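Local structure of antiterminator Q protein (Enterobacteria phage SfI, 6JNY) at residues Gly24-Tyr28 and Ser29-Glu33. The protein acts in phage transcription antitermination, probably by modifying RNA polymerase so that it reads through terminators. Sequence-based numbering, arbitrary orientation.
Sequences GAWVY and SGRLE
The indole of Trp26 and the side chains of Arg31 and Leu32 meet where helix 10-28 ends and the chain turns towards helix 38-45. Arg31 lays its CB over one face of the indole, a CH-pi contact 3.8 Å from the centroid of the five-membered ring, and further along the chain its CD lies over the same face near the rim, 3.5 Å from Trp26 NE1. Leu32 takes the benzo end, its CB lying 3.8 Å from Trp26 CZ3 with CD1 close by. Trp26 can meet both because its CG stands anti to the backbone N (chi1 -178°), which sends the ring alongside the outgoing chain.

Hydrogen bonds close the helix. The amide of Ser29 bonds to Ala25 O, and that of Gly30 to Val27 O at 2.8 Å. Gly30 has positive phi (89°) and ends the helix in a Schellman motif. The hydroxyl of Ser29 has two partners: OG donates to Trp26 O at 2.7 Å and accepts from Arg31 NH1 at 2.8 Å, lying at the edge of the guanidinium and in its plane. A water accepts from Leu32 N and donates to Val27 O, both at 2.8 Å, bridging the departing chain to the last turn.

Outside the two segments, Trp26 NE1 bonds to Asp60 OD1, at the start of helix 60-74, while Val27 and Leu32 both pack on Ile40 of helix 38-45. The Ser29 hydroxyl thus links a last-turn carbonyl to the guanidinium, so that Arg31 is held by CH-pi packing of CB at its root and by one hydrogen bond from NH1 at its far end.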
loop_
_atom_site.group_PDB
_atom_site.type_symbol
_atom_site.label_atom_id
_atom_site.label_comp_id
_atom_site.label_asym_id
_atom_site.label_seq_id
_atom_site.Cartn_x
_atom_site.Cartn_y
_atom_site.Cartn_z
ATOM N N GLY A 24 -8.046 5.123 -2.874
ATOM C CA GLY A 24 -6.861 5.865 -3.233
ATOM C C GLY A 24 -7.208 7.162 -3.935
ATOM O O GLY A 24 -6.600 8.201 -3.673
ATOM N N ALA A 25 -8.220 7.127 -4.802
ATOM C CA ALA A 25 -8.640 8.350 -5.484
ATOM C C ALA A 25 -9.267 9.330 -4.499
ATOM O O ALA A 25 -9.063 10.552 -4.600
ATOM C CB ALA A 25 -9.625 7.994 -6.595
ATOM N N TRP A 26 -10.013 8.811 -3.528
ATOM C CA TRP A 26 -10.605 9.653 -2.491
ATOM C C TRP A 26 -9.522 10.316 -1.646
ATOM O O TRP A 26 -9.577 11.523 -1.379
ATOM C CB TRP A 26 -11.541 8.798 -1.644
ATOM C CG TRP A 26 -12.273 9.505 -0.570
ATOM C CD1 TRP A 26 -13.433 10.214 -0.696
ATOM C CD2 TRP A 26 -11.918 9.552 0.812
ATOM N NE1 TRP A 26 -13.810 10.714 0.527
ATOM C CE2 TRP A 26 -12.898 10.321 1.470
ATOM C CE3 TRP A 26 -10.855 9.027 1.560
ATOM C CZ2 TRP A 26 -12.854 10.570 2.843
ATOM C CZ3 TRP A 26 -10.810 9.280 2.916
ATOM C CH2 TRP A 26 -11.806 10.037 3.549
ATOM N N VAL A 27 -8.513 9.546 -1.227
ATOM C CA VAL A 27 -7.395 10.121 -0.479
ATOM C C VAL A 27 -6.682 11.186 -1.305
ATOM O O VAL A 27 -6.374 12.283 -0.813
ATOM C CB VAL A 27 -6.420 9.011 -0.050
ATOM C CG1 VAL A 27 -5.116 9.596 0.450
ATOM C CG2 VAL A 27 -7.055 8.130 1.014
ATOM N N TYR A 28 -6.395 10.874 -2.573
ATOM C CA TYR A 28 -5.621 11.784 -3.415
ATOM C C TYR A 28 -6.344 13.107 -3.623
ATOM O O TYR A 28 -5.701 14.130 -3.884
ATOM C CB TYR A 28 -5.327 11.125 -4.762
ATOM C CG TYR A 28 -4.206 11.757 -5.560
ATOM C CD1 TYR A 28 -2.898 11.748 -5.085
ATOM C CD2 TYR A 28 -4.447 12.311 -6.807
ATOM C CE1 TYR A 28 -1.872 12.304 -5.819
ATOM C CE2 TYR A 28 -3.424 12.877 -7.551
ATOM C CZ TYR A 28 -2.138 12.862 -7.053
ATOM O OH TYR A 28 -1.116 13.419 -7.786
ATOM N N SER A 29 -7.668 13.098 -3.523
ATOM C CA SER A 29 -8.455 14.319 -3.642
ATOM C C SER A 29 -8.399 15.178 -2.391
ATOM O O SER A 29 -8.961 16.283 -2.393
ATOM C CB SER A 29 -9.905 13.965 -3.946
ATOM O OG SER A 29 -10.610 13.664 -2.761
ATOM N N GLY A 30 -7.752 14.704 -1.331
ATOM C CA GLY A 30 -7.542 15.485 -0.132
ATOM C C GLY A 30 -8.628 15.383 0.907
ATOM O O GLY A 30 -8.640 16.188 1.848
ATOM N N ARG A 31 -9.522 14.403 0.799
ATOM C CA ARG A 31 -10.688 14.348 1.673
ATOM C C ARG A 31 -10.433 13.706 3.037
ATOM O O ARG A 31 -11.326 13.752 3.891
ATOM C CB ARG A 31 -11.880 13.697 0.954
ATOM C CG ARG A 31 -12.546 14.635 -0.070
ATOM C CD ARG A 31 -13.585 13.922 -0.933
ATOM N NE ARG A 31 -14.389 14.861 -1.719
ATOM C CZ ARG A 31 -13.946 15.556 -2.765
ATOM N NH1 ARG A 31 -12.695 15.429 -3.185
ATOM N NH2 ARG A 31 -14.765 16.386 -3.403
ATOM N N LEU A 32 -9.259 13.120 3.281
ATOM C CA LEU A 32 -8.984 12.520 4.584
ATOM C C LEU A 32 -8.436 13.574 5.540
ATOM O O LEU A 32 -7.468 14.268 5.218
ATOM C CB LEU A 32 -8.000 11.353 4.473
ATOM C CG LEU A 32 -7.759 10.607 5.792
ATOM C CD1 LEU A 32 -9.038 9.965 6.306
ATOM C CD2 LEU A 32 -6.666 9.553 5.644
ATOM N N GLU A 33 -9.054 13.674 6.715
ATOM C CA GLU A 33 -8.576 14.600 7.734
ATOM C C GLU A 33 -7.176 14.213 8.199
ATOM O O GLU A 33 -6.843 13.029 8.310
ATOM C CB GLU A 33 -9.533 14.605 8.926
ATOM C CG GLU A 33 -10.905 15.186 8.623
ATOM C CD GLU A 33 -12.029 14.252 9.033
ATOM O OE1 GLU A 33 -11.754 13.288 9.781
ATOM O OE2 GLU A 33 -13.184 14.476 8.602
HETATM O O HOH W 1 -6.837 12.950 1.866
#